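Local atomic coordinates of AT-less polyketide synthase (PDB entry 4TKT), a protein that probably catalyses decarboxylative condensation of acyl units as a ketosynthase domain of the "AT-less" type I polyketide synthase that makes isomigrastatin. Residues 43-48 against 249-254; 79-84 against 97-102; 103-108 against 253-258. All coordinates share one frame; numbering follows the deposited sequence.

How the contacts relate
All three contacts lie within the N-terminal beta-ketoacyl synthase region, built round helix 93-109 and strand 252-260, with loop 43-48 completing contact 1 and loop 79-84 contact 2. Along the chain, contact 2 is nested inside the loop closed by contact 1 and closes before contact 3 opens; contacts 1 and 3 share V253 and G254. Contacts 2 and 3 take consecutive helix segments, their centres about 13 Å apart; contact 1 lies about 20 Å from contact 2 and 23 Å from contact 3. C101 SG packs 3.5 Å from G254 C, so helix lies against strand, while loop 79-84 packs on the helix and a salt bridge ties loop 43-48 to the strand's start.

Contact 1. Residues 43-48 against 249-254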
ATOM      1  N   ALA A  43     -21.162 -10.963   9.016  1.00 38.45           N
ATOM      2  CA  ALA A  43     -21.681 -12.186   9.624  1.00 46.80           C
ATOM      3  C   ALA A  43     -20.776 -13.397   9.402  1.00 49.34           C
ATOM      4  O   ALA A  43     -20.778 -14.333  10.200  1.00 55.27           O
ATOM      5  CB  ALA A  43     -23.076 -12.476   9.092  1.00 48.61           C
ATOM      6  N   GLY A  44     -20.009 -13.376   8.316  1.00 45.99           N
ATOM      7  CA  GLY A  44     -19.103 -14.467   8.003  1.00 45.27           C
ATOM      8  C   GLY A  44     -17.986 -14.638   9.019  1.00 48.61           C
ATOM      9  O   GLY A  44     -17.621 -15.763   9.358  1.00 52.95           O
ATOM     10  N   ARG A  45     -17.452 -13.520   9.504  1.00 45.67           N
ATOM     11  CA  ARG A  45     -16.337 -13.525  10.452  1.00 44.73           C
ATOM     12  C   ARG A  45     -16.645 -14.321  11.719  1.00 48.16           C
ATOM     13  O   ARG A  45     -15.968 -15.302  12.027  1.00 51.80           O
ATOM     14  CB  ARG A  45     -15.957 -12.091  10.826  1.00 47.35           C
ATOM     15  CG  ARG A  45     -15.523 -11.231   9.653  1.00 46.30           C
ATOM     16  CD  ARG A  45     -14.255 -11.767   9.017  1.00 43.71           C
ATOM     17  NE  ARG A  45     -13.838 -10.956   7.879  1.00 42.62           N
ATOM     18  CZ  ARG A  45     -12.967  -9.956   7.954  1.00 27.97           C
ATOM     19  NH1 ARG A  45     -12.413  -9.642   9.118  1.00 26.89           N
ATOM     20  NH2 ARG A  45     -12.644  -9.269   6.866  1.00 27.86           N
ATOM     21  N   TRP A  46     -17.666 -13.885  12.451  1.00 48.93           N
ATOM     22  CA  TRP A  46     -18.128 -14.589  13.644  1.00 44.01           C
ATOM     23  C   TRP A  46     -19.525 -14.113  14.029  1.00 42.07           C
ATOM     24  O   TRP A  46     -20.011 -13.110  13.506  1.00 39.64           O
ATOM     25  CB  TRP A  46     -17.156 -14.387  14.814  1.00 38.11           C
ATOM     26  CG  TRP A  46     -17.003 -12.954  15.247  1.00 38.90           C
ATOM     27  CD1 TRP A  46     -17.838 -12.251  16.067  1.00 41.99           C
ATOM     28  CD2 TRP A  46     -15.941 -12.058  14.893  1.00 30.90           C
ATOM     29  NE1 TRP A  46     -17.367 -10.971  16.237  1.00 40.12           N
ATOM     30  CE2 TRP A  46     -16.204 -10.826  15.529  1.00 30.57           C
ATOM     31  CE3 TRP A  46     -14.796 -12.175  14.098  1.00 29.64           C
ATOM     32  CZ2 TRP A  46     -15.364  -9.721  15.394  1.00 29.07           C
ATOM     33  CZ3 TRP A  46     -13.963 -11.076  13.964  1.00 28.45           C
ATOM     34  CH2 TRP A  46     -14.252  -9.865  14.609  1.00 30.57           C
ATOM     35  N   ASP A  47     -20.171 -14.834  14.939  1.00 38.56           N
ATOM     36  CA  ASP A  47     -21.470 -14.407  15.446  1.00 40.65           C
ATOM     37  C   ASP A  47     -21.278 -13.370  16.545  1.00 47.99           C
ATOM     38  O   ASP A  47     -21.018 -13.713  17.698  1.00 53.58           O
ATOM     39  CB  ASP A  47     -22.269 -15.594  15.971  1.00 49.72           C
ATOM     40  CG  ASP A  47     -23.671 -15.207  16.392  1.00 70.98           C
ATOM     41  OD1 ASP A  47     -24.167 -14.164  15.915  1.00 75.28           O
ATOM     42  OD2 ASP A  47     -24.278 -15.946  17.194  1.00 84.04           O
ATOM     43  N   HIS A  48     -21.415 -12.099  16.181  1.00 44.35           N
ATOM     44  CA  HIS A  48     -21.103 -11.009  17.094  1.00 42.76           C
ATOM     45  C   HIS A  48     -22.177 -10.814  18.162  1.00 45.14           C
ATOM     46  O   HIS A  48     -21.956 -10.115  19.152  1.00 46.87           O
ATOM     47  CB  HIS A  48     -20.902  -9.710  16.314  1.00 36.57           C
ATOM     48  CG  HIS A  48     -20.195  -8.645  17.092  1.00 35.13           C
ATOM     49  ND1 HIS A  48     -18.919  -8.809  17.587  1.00 37.50           N
ATOM     50  CD2 HIS A  48     -20.587  -7.405  17.466  1.00 35.34           C
ATOM     51  CE1 HIS A  48     -18.554  -7.714  18.230  1.00 32.61           C
ATOM     52  NE2 HIS A  48     -19.549  -6.846  18.170  1.00 36.45           N
ATOM     53  N   PRO A 249     -11.744  -0.055  14.888  1.00 28.60           N
ATOM     54  CA  PRO A 249     -10.659  -0.774  14.211  1.00 26.15           C
ATOM     55  C   PRO A 249     -10.934  -0.977  12.727  1.00 27.04           C
ATOM     56  O   PRO A 249     -12.089  -1.098  12.325  1.00 29.38           O
ATOM     57  CB  PRO A 249     -10.612  -2.114  14.951  1.00 23.22           C
ATOM     58  CG  PRO A 249     -11.974  -2.282  15.512  1.00 36.02           C
ATOM     59  CD  PRO A 249     -12.445  -0.901  15.867  1.00 31.03           C
ATOM     60  N   GLY A 250      -9.875  -1.004  11.926  1.00 30.51           N
ATOM     61  CA  GLY A 250     -10.006  -1.196  10.494  1.00 28.61           C
ATOM     62  C   GLY A 250      -8.964  -2.150   9.943  1.00 29.08           C
ATOM     63  O   GLY A 250      -7.884  -2.298  10.513  1.00 31.58           O
ATOM     64  N   GLU A 251      -9.299  -2.803   8.833  1.00 26.99           N
ATOM     65  CA  GLU A 251      -8.391  -3.731   8.166  1.00 21.04           C
ATOM     66  C   GLU A 251      -7.680  -3.056   7.001  1.00 28.49           C
ATOM     67  O   GLU A 251      -8.226  -2.150   6.382  1.00 33.65           O
ATOM     68  CB  GLU A 251      -9.148  -4.961   7.662  1.00 25.20           C
ATOM     69  CG  GLU A 251      -9.656  -5.880   8.752  1.00 29.29           C
ATOM     70  CD  GLU A 251     -10.400  -7.076   8.195  1.00 31.93           C
ATOM     71  OE1 GLU A 251     -11.027  -6.943   7.122  1.00 29.27           O
ATOM     72  OE2 GLU A 251     -10.352  -8.151   8.825  1.00 36.47           O
ATOM     73  N   GLY A 252      -6.466  -3.501   6.694  1.00 26.46           N
ATOM     74  CA  GLY A 252      -5.732  -2.922   5.585  1.00 24.66           C
ATOM     75  C   GLY A 252      -4.391  -3.567   5.307  1.00 22.57           C
ATOM     76  O   GLY A 252      -3.721  -4.057   6.215  1.00 28.28           O
ATOM     77  N   VAL A 253      -4.010  -3.577   4.034  1.00 25.02           N
ATOM     78  CA  VAL A 253      -2.699  -4.054   3.612  1.00 22.73           C
ATOM     79  C   VAL A 253      -2.120  -3.078   2.598  1.00 23.58           C
ATOM     80  O   VAL A 253      -2.782  -2.737   1.622  1.00 26.37           O
ATOM     81  CB  VAL A 253      -2.755  -5.458   2.973  1.00 25.08           C
ATOM     82  CG1 VAL A 253      -1.351  -6.018   2.822  1.00 22.07           C
ATOM     83  CG2 VAL A 253      -3.615  -6.402   3.796  1.00 33.34           C
ATOM     84  N   GLY A 254      -0.892  -2.630   2.821  1.00 20.50           N
ATOM     85  CA  GLY A 254      -0.266  -1.696   1.906  1.00 23.79           C
ATOM     86  C   GLY A 254       1.242  -1.814   1.904  1.00 28.10           C
ATOM     87  O   GLY A 254       1.831  -2.331   2.856  1.00 27.49           O
TER
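R45 reaches from the loop 43-48 to the buried carboxylate of E251, just ahead of strand 252-260, and meets it end-on with both terminal nitrogens, one to each oxygen. R45 NH1 gives a hydrogen to E251 OE2 at 2.6 Å, bent to 154°, while R45 NH2 donates to E251 OE1 at 2.8 Å, nearly straight (170°), and OE1 accepts with its syn lone pair. OE2 is also met on the syn side, but well out of the carboxylate plane; the guanidinium and carboxylate planes are 29° apart. The two side chains come from opposite directions: E251 runs extended beyond CG, whereas the arginine chain bends at chi2, runs straight through chi3 and turns again at the guanidinium. Neither oxygen relies on R45 alone. The backbone N of L70 also donates to OE1 and that of S216 to OE2, giving the carboxylate four donors in a buried setting. On the arginine, NE forms a salt bridge with a sulfonate oxygen of a bound MES molecule, probably from the crystallisation liquor, and the side chain rests on F69 and I73. Beside it, W46 NE1 donates to H48 ND1 at 3.0 Å, and H48 NE2 bonds to the carbonyl of S64, so both imidazole nitrogens are engaged and the indole N-H is used. An alanine here is likely to leave the E251 carboxylate without its cationic mate, relying on backbone N-H groups, and the sulfonate without its cation. With four N-H groups around it, E251 is probably ionised; the two-point grip probably limits rotation of the R45 head and ties the loop to the start of the strand, and the sulfonate suggests that R45 can also meet an anion.

Contact 2. Residues 79-84 against 97-102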
ATOM      1  N   LEU A  79      -0.889 -21.481  -5.459  1.00 27.39           N
ATOM      2  CA  LEU A  79      -0.109 -22.040  -6.563  1.00 33.59           C
ATOM      3  C   LEU A  79       0.750 -20.971  -7.227  1.00 35.79           C
ATOM      4  O   LEU A  79       1.859 -21.245  -7.688  1.00 42.77           O
ATOM      5  CB  LEU A  79      -1.027 -22.692  -7.595  1.00 29.49           C
ATOM      6  CG  LEU A  79      -1.166 -24.214  -7.519  1.00 34.36           C
ATOM      7  CD1 LEU A  79      -1.255 -24.686  -6.082  1.00 33.64           C
ATOM      8  CD2 LEU A  79      -2.388 -24.662  -8.297  1.00 32.95           C
ATOM      9  N   PHE A  80       0.229 -19.751  -7.268  1.00 28.07           N
ATOM     10  CA  PHE A  80       0.963 -18.625  -7.821  1.00 28.18           C
ATOM     11  C   PHE A  80       2.260 -18.394  -7.049  1.00 31.90           C
ATOM     12  O   PHE A  80       3.287 -18.053  -7.636  1.00 31.85           O
ATOM     13  CB  PHE A  80       0.094 -17.366  -7.799  1.00 27.99           C
ATOM     14  CG  PHE A  80       0.751 -16.161  -8.400  1.00 32.67           C
ATOM     15  CD1 PHE A  80       0.612 -15.883  -9.748  1.00 39.35           C
ATOM     16  CD2 PHE A  80       1.499 -15.298  -7.618  1.00 34.67           C
ATOM     17  CE1 PHE A  80       1.211 -14.772 -10.305  1.00 35.71           C
ATOM     18  CE2 PHE A  80       2.104 -14.186  -8.170  1.00 31.74           C
ATOM     19  CZ  PHE A  80       1.959 -13.922  -9.515  1.00 32.93           C
ATOM     20  N   PHE A  81       2.210 -18.597  -5.734  1.00 33.73           N
ATOM     21  CA  PHE A  81       3.356 -18.325  -4.871  1.00 28.91           C
ATOM     22  C   PHE A  81       4.139 -19.581  -4.501  1.00 33.95           C
ATOM     23  O   PHE A  81       5.007 -19.541  -3.630  1.00 41.10           O
ATOM     24  CB  PHE A  81       2.900 -17.613  -3.594  1.00 32.63           C
ATOM     25  CG  PHE A  81       2.283 -16.270  -3.842  1.00 24.61           C
ATOM     26  CD1 PHE A  81       3.079 -15.160  -4.061  1.00 24.60           C
ATOM     27  CD2 PHE A  81       0.907 -16.119  -3.860  1.00 24.68           C
ATOM     28  CE1 PHE A  81       2.514 -13.921  -4.293  1.00 24.66           C
ATOM     29  CE2 PHE A  81       0.335 -14.882  -4.093  1.00 27.93           C
ATOM     30  CZ  PHE A  81       1.139 -13.781  -4.309  1.00 24.74           C
ATOM     31  N   GLY A  82       3.834 -20.690  -5.162  1.00 34.51           N
ATOM     32  CA  GLY A  82       4.532 -21.936  -4.906  1.00 35.88           C
ATOM     33  C   GLY A  82       4.272 -22.464  -3.509  1.00 37.24           C
ATOM     34  O   GLY A  82       5.114 -23.137  -2.917  1.00 39.85           O
ATOM     35  N   ILE A  83       3.097 -22.147  -2.980  1.00 32.30           N
ATOM     36  CA  ILE A  83       2.689 -22.636  -1.670  1.00 34.96           C
ATOM     37  C   ILE A  83       1.620 -23.706  -1.835  1.00 35.25           C
ATOM     38  O   ILE A  83       0.692 -23.541  -2.622  1.00 43.92           O
ATOM     39  CB  ILE A  83       2.154 -21.494  -0.788  1.00 30.24           C
ATOM     40  CG1 ILE A  83       3.262 -20.477  -0.511  1.00 29.71           C
ATOM     41  CG2 ILE A  83       1.586 -22.036   0.512  1.00 23.93           C
ATOM     42  CD1 ILE A  83       2.780 -19.220   0.191  1.00 23.00           C
ATOM     43  N   SER A  84       1.756 -24.807  -1.105  1.00 31.22           N
ATOM     44  CA  SER A  84       0.772 -25.879  -1.185  1.00 34.90           C
ATOM     45  C   SER A  84      -0.555 -25.404  -0.610  1.00 32.23           C
ATOM     46  O   SER A  84      -0.582 -24.725   0.415  1.00 37.74           O
ATOM     47  CB  SER A  84       1.254 -27.128  -0.444  1.00 39.78           C
ATOM     48  OG  SER A  84       1.044 -27.008   0.950  1.00 47.08           O
ATOM     49  N   LEU A  97      -2.105 -11.987   2.411  1.00 27.47           N
ATOM     50  CA  LEU A  97      -2.464 -10.729   1.768  1.00 25.56           C
ATOM     51  C   LEU A  97      -1.250  -9.839   1.515  1.00 30.75           C
ATOM     52  O   LEU A  97      -1.249  -9.036   0.581  1.00 38.16           O
ATOM     53  CB  LEU A  97      -3.498  -9.971   2.603  1.00 24.05           C
ATOM     54  CG  LEU A  97      -4.874 -10.629   2.733  1.00 28.17           C
ATOM     55  CD1 LEU A  97      -5.923  -9.613   3.161  1.00 31.71           C
ATOM     56  CD2 LEU A  97      -5.278 -11.300   1.435  1.00 24.18           C
ATOM     57  N   PHE A  98      -0.219  -9.975   2.341  1.00 24.04           N
ATOM     58  CA  PHE A  98       0.975  -9.161   2.164  1.00 21.04           C
ATOM     59  C   PHE A  98       1.793  -9.684   0.990  1.00 25.51           C
ATOM     60  O   PHE A  98       2.422  -8.908   0.270  1.00 31.97           O
ATOM     61  CB  PHE A  98       1.822  -9.130   3.437  1.00 20.40           C
ATOM     62  CG  PHE A  98       2.860  -8.043   3.441  1.00 25.16           C
ATOM     63  CD1 PHE A  98       2.482  -6.709   3.397  1.00 24.81           C
ATOM     64  CD2 PHE A  98       4.209  -8.351   3.485  1.00 22.41           C
ATOM     65  CE1 PHE A  98       3.431  -5.702   3.397  1.00 20.90           C
ATOM     66  CE2 PHE A  98       5.165  -7.350   3.488  1.00 24.55           C
ATOM     67  CZ  PHE A  98       4.776  -6.021   3.444  1.00 20.83           C
ATOM     68  N   LEU A  99       1.779 -10.999   0.800  1.00 21.51           N
ATOM     69  CA  LEU A  99       2.392 -11.602  -0.378  1.00 22.09           C
ATOM     70  C   LEU A  99       1.807 -10.998  -1.649  1.00 28.69           C
ATOM     71  O   LEU A  99       2.542 -10.571  -2.538  1.00 38.95           O
ATOM     72  CB  LEU A  99       2.197 -13.119  -0.380  1.00 22.14           C
ATOM     73  CG  LEU A  99       3.336 -13.964   0.188  1.00 34.43           C
ATOM     74  CD1 LEU A  99       2.945 -15.432   0.225  1.00 37.12           C
ATOM     75  CD2 LEU A  99       4.601 -13.767  -0.632  1.00 32.03           C
ATOM     76  N   GLN A 100       0.480 -10.960  -1.722  1.00 23.08           N
ATOM     77  CA  GLN A 100      -0.212 -10.427  -2.890  1.00 27.39           C
ATOM     78  C   GLN A 100       0.026  -8.926  -3.032  1.00 24.23           C
ATOM     79  O   GLN A 100       0.165  -8.410  -4.139  1.00 31.94           O
ATOM     80  CB  GLN A 100      -1.709 -10.733  -2.804  1.00 31.50           C
ATOM     81  CG  GLN A 100      -2.018 -12.225  -2.896  1.00 42.31           C
ATOM     82  CD  GLN A 100      -3.504 -12.531  -2.903  1.00 39.35           C
ATOM     83  OE1 GLN A 100      -4.323 -11.707  -2.499  1.00 36.10           O
ATOM     84  NE2 GLN A 100      -3.858 -13.725  -3.367  1.00 25.13           N
ATOM     85  N   CYS A 101       0.082  -8.238  -1.899  1.00 23.57           N
ATOM     86  CA  CYS A 101       0.405  -6.820  -1.868  1.00 23.80           C
ATOM     87  C   CYS A 101       1.811  -6.551  -2.401  1.00 24.04           C
ATOM     88  O   CYS A 101       2.030  -5.603  -3.153  1.00 30.96           O
ATOM     89  CB  CYS A 101       0.277  -6.285  -0.445  1.00 23.05           C
ATOM     90  SG  CYS A 101       0.676  -4.541  -0.265  1.00 41.67           S
ATOM     91  N   ALA A 102       2.761  -7.391  -1.999  1.00 29.28           N
ATOM     92  CA  ALA A 102       4.145  -7.260  -2.441  1.00 23.82           C
ATOM     93  C   ALA A 102       4.261  -7.366  -3.957  1.00 24.89           C
ATOM     94  O   ALA A 102       4.949  -6.567  -4.592  1.00 29.51           O
ATOM     95  CB  ALA A 102       5.011  -8.312  -1.776  1.00 23.24           C
TER
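F81 lays its ring against the turn of helix 93-109 that carries L99 and Q100. From its CB, the chain leaves with CG beside the backbone N (chi1 -63°), which swings the ring toward the helix. One rim of the ring leads with CD1, 4.0 Å from L99 CD2; next along, CE1 lies 3.8 Å from the carbonyl oxygen L99 O. At the tip, CZ comes within 3.8 Å of Q100 CG, and CE2, on the far rim, meets that same methylene at 3.7 Å. Above one face sits L99 CB, a CH-pi contact 4.2 Å from the ring centroid and 18° off its normal. The opposite face is taken by F80, whose CD2 edge atom stands over the centre of the ring, so F81 is held between its own sequence neighbour and the helix. The F81 and L99 chains run antiparallel alongside one another, while the Q100 chain runs across that of F81 at about a right angle, its amide plane 33° from the ring. A second, smaller touch lies alongside: the ends of I83 and L99 meet tip to tip, with I83 CD1 3.8 Å from L99 CD1. F76 and F172 bring further rings to F81, the latter edge-to-face. No hydrogen bond crosses the contact. S84 then caps helix 85-89 through A87 N. On another side of helix 93-109, C101 faces V253 and A255 of strand 252-260; this is the helix-on-sheet layering of the thiolase fold, with an aromatic loop packed on the outer side of the helix.

Contact 3. Residues 103-108 against 253-258; sequences HTTLED and VGAVLL
T105 points from helix 103-108 into strand 253-258 and wedges its branched end between A255 and L257, the two strand residues whose CB atoms face the helix. Its methyl stands anti to the backbone N and its hydroxyl beside that N (chi1 -51°), so the branches divide the strand between them. OG1 lies over the A255 methyl, with T105 OG1 to A255 CB at 3.7 Å, while CG2 goes to the next part of the backbone, 3.8 Å from L257 N and 4.1 Å from V256 C. The same methyl comes within 4.2 Å of L257 CB. OG1 is hydrogen-bonded to the carbonyl oxygen of C101, one turn earlier in the helix, and meets A255 by van der Waals contact. V256, between the two inward residues, points away from the helix, and its side chain touches M14. L257 carries CG anti to its backbone N (chi1 -165°), which takes the leucine branches past T105 to A109 and L209; the nearest of them, CD1, is 4.7 Å from L106 CD1. The layers are close at T105: its CA is 6.6 Å from that of V256, and the axes of the two short segments approach to 8.2 Å, consistent with the small side chain of A255. Helix and strand run in broadly the same direction, 43° apart. Strand 253-258 is hydrogen-bonded to strands 9-17 and 208-214, antiparallel to both, and T105 also touches A15 of the first and L209 of the second. Helix 93-109 therefore lies across three adjacent strands of the large mixed sheet, with T105 at the middle one.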
ATOM      1  N   HIS A 103       3.589  -8.355  -4.532  1.00 25.13           N
ATOM      2  CA  HIS A 103       3.642  -8.559  -5.972  1.00 28.36           C
ATOM      3  C   HIS A 103       3.021  -7.387  -6.718  1.00 33.05           C
ATOM      4  O   HIS A 103       3.604  -6.877  -7.677  1.00 36.55           O
ATOM      5  CB  HIS A 103       2.937  -9.854  -6.369  1.00 29.57           C
ATOM      6  CG  HIS A 103       3.021 -10.155  -7.832  1.00 33.76           C
ATOM      7  ND1 HIS A 103       4.186 -10.569  -8.440  1.00 33.38           N
ATOM      8  CD2 HIS A 103       2.090 -10.081  -8.812  1.00 36.09           C
ATOM      9  CE1 HIS A 103       3.967 -10.747  -9.730  1.00 35.91           C
ATOM     10  NE2 HIS A 103       2.704 -10.457  -9.982  1.00 38.52           N
ATOM     11  N   THR A 104       1.842  -6.962  -6.272  1.00 27.00           N
ATOM     12  CA  THR A 104       1.149  -5.845  -6.907  1.00 32.77           C
ATOM     13  C   THR A 104       1.999  -4.577  -6.877  1.00 29.71           C
ATOM     14  O   THR A 104       1.932  -3.762  -7.795  1.00 31.20           O
ATOM     15  CB  THR A 104      -0.208  -5.561  -6.234  1.00 32.49           C
ATOM     16  OG1 THR A 104      -0.020  -5.432  -4.824  1.00 61.87           O
ATOM     17  CG2 THR A 104      -1.177  -6.695  -6.492  1.00 30.47           C
ATOM     18  N   THR A 105       2.808  -4.422  -5.831  1.00 27.25           N
ATOM     19  CA  THR A 105       3.661  -3.245  -5.702  1.00 35.19           C
ATOM     20  C   THR A 105       4.775  -3.267  -6.741  1.00 33.20           C
ATOM     21  O   THR A 105       5.124  -2.231  -7.310  1.00 36.15           O
ATOM     22  CB  THR A 105       4.287  -3.133  -4.297  1.00 30.40           C
ATOM     23  OG1 THR A 105       3.265  -3.242  -3.299  1.00 29.96           O
ATOM     24  CG2 THR A 105       4.993  -1.794  -4.138  1.00 26.88           C
ATOM     25  N   LEU A 106       5.332  -4.446  -6.991  1.00 29.75           N
ATOM     26  CA  LEU A 106       6.360  -4.586  -8.014  1.00 29.26           C
ATOM     27  C   LEU A 106       5.780  -4.304  -9.395  1.00 30.67           C
ATOM     28  O   LEU A 106       6.423  -3.674 -10.233  1.00 41.98           O
ATOM     29  CB  LEU A 106       6.985  -5.980  -7.975  1.00 28.87           C
ATOM     30  CG  LEU A 106       8.269  -6.127  -7.155  1.00 30.14           C
ATOM     31  CD1 LEU A 106       8.018  -5.902  -5.669  1.00 27.03           C
ATOM     32  CD2 LEU A 106       8.893  -7.486  -7.393  1.00 28.36           C
ATOM     33  N   GLU A 107       4.557  -4.766  -9.625  1.00 30.66           N
ATOM     34  CA  GLU A 107       3.913  -4.563 -10.914  1.00 37.88           C
ATOM     35  C   GLU A 107       3.569  -3.093 -11.125  1.00 37.44           C
ATOM     36  O   GLU A 107       3.655  -2.589 -12.244  1.00 41.67           O
ATOM     37  CB  GLU A 107       2.660  -5.431 -11.036  1.00 38.90           C
ATOM     38  CG  GLU A 107       2.967  -6.913 -11.193  1.00 43.06           C
ATOM     39  CD  GLU A 107       1.728  -7.745 -11.458  1.00 52.61           C
ATOM     40  OE1 GLU A 107       0.703  -7.521 -10.784  1.00 55.79           O
ATOM     41  OE2 GLU A 107       1.780  -8.624 -12.345  1.00 59.92           O
ATOM     42  N   ASP A 108       3.193  -2.407 -10.051  1.00 34.86           N
ATOM     43  CA  ASP A 108       2.922  -0.976 -10.126  1.00 34.98           C
ATOM     44  C   ASP A 108       4.210  -0.217 -10.419  1.00 33.60           C
ATOM     45  O   ASP A 108       4.200   0.796 -11.118  1.00 39.78           O
ATOM     46  CB  ASP A 108       2.295  -0.462  -8.829  1.00 36.57           C
ATOM     47  CG  ASP A 108       1.808   0.975  -8.945  1.00 47.10           C
ATOM     48  OD1 ASP A 108       1.043   1.272  -9.887  1.00 51.62           O
ATOM     49  OD2 ASP A 108       2.194   1.810  -8.098  1.00 51.72           O
ATOM     50  N   VAL A 253      -4.010  -3.577   4.034  1.00 25.02           N
ATOM     51  CA  VAL A 253      -2.699  -4.054   3.612  1.00 22.73           C
ATOM     52  C   VAL A 253      -2.120  -3.078   2.598  1.00 23.58           C
ATOM     53  O   VAL A 253      -2.782  -2.737   1.622  1.00 26.37           O
ATOM     54  CB  VAL A 253      -2.755  -5.458   2.973  1.00 25.08           C
ATOM     55  CG1 VAL A 253      -1.351  -6.018   2.822  1.00 22.07           C
ATOM     56  CG2 VAL A 253      -3.615  -6.402   3.796  1.00 33.34           C
ATOM     57  N   GLY A 254      -0.892  -2.630   2.821  1.00 20.50           N
ATOM     58  CA  GLY A 254      -0.266  -1.696   1.906  1.00 23.79           C
ATOM     59  C   GLY A 254       1.242  -1.814   1.904  1.00 28.10           C
ATOM     60  O   GLY A 254       1.831  -2.331   2.856  1.00 27.49           O
ATOM     61  N   ALA A 255       1.867  -1.335   0.833  1.00 26.26           N
ATOM     62  CA  ALA A 255       3.322  -1.356   0.727  1.00 28.04           C
ATOM     63  C   ALA A 255       3.837  -0.335  -0.282  1.00 25.12           C
ATOM     64  O   ALA A 255       3.118   0.075  -1.192  1.00 30.79           O
ATOM     65  CB  ALA A 255       3.804  -2.746   0.351  1.00 21.24           C
ATOM     66  N   VAL A 256       5.086   0.076  -0.100  1.00 24.12           N
ATOM     67  CA  VAL A 256       5.765   0.928  -1.066  1.00 23.82           C
ATOM     68  C   VAL A 256       7.119   0.330  -1.419  1.00 28.47           C
ATOM     69  O   VAL A 256       7.756  -0.321  -0.590  1.00 29.42           O
ATOM     70  CB  VAL A 256       5.966   2.361  -0.535  1.00 27.01           C
ATOM     71  CG1 VAL A 256       4.667   3.136  -0.583  1.00 24.77           C
ATOM     72  CG2 VAL A 256       6.526   2.334   0.876  1.00 24.08           C
ATOM     73  N   LEU A 257       7.548   0.540  -2.659  1.00 24.69           N
ATOM     74  CA  LEU A 257       8.894   0.170  -3.067  1.00 29.76           C
ATOM     75  C   LEU A 257       9.785   1.401  -2.965  1.00 31.91           C
ATOM     76  O   LEU A 257       9.543   2.405  -3.634  1.00 29.47           O
ATOM     77  CB  LEU A 257       8.904  -0.396  -4.489  1.00 25.45           C
ATOM     78  CG  LEU A 257      10.175  -1.142  -4.909  1.00 28.84           C
ATOM     79  CD1 LEU A 257      10.469  -2.286  -3.953  1.00 24.73           C
ATOM     80  CD2 LEU A 257      10.057  -1.662  -6.331  1.00 26.19           C
ATOM     81  N   LEU A 258      10.806   1.324  -2.116  1.00 33.13           N
ATOM     82  CA  LEU A 258      11.654   2.478  -1.838  1.00 30.07           C
ATOM     83  C   LEU A 258      13.027   2.360  -2.487  1.00 31.51           C
ATOM     84  O   LEU A 258      13.563   1.263  -2.645  1.00 32.14           O
ATOM     85  CB  LEU A 258      11.807   2.669  -0.330  1.00 26.58           C
ATOM     86  CG  LEU A 258      10.501   2.883   0.431  1.00 29.49           C
ATOM     87  CD1 LEU A 258      10.785   3.161   1.896  1.00 30.47           C
ATOM     88  CD2 LEU A 258       9.709   4.017  -0.194  1.00 26.45           C
TER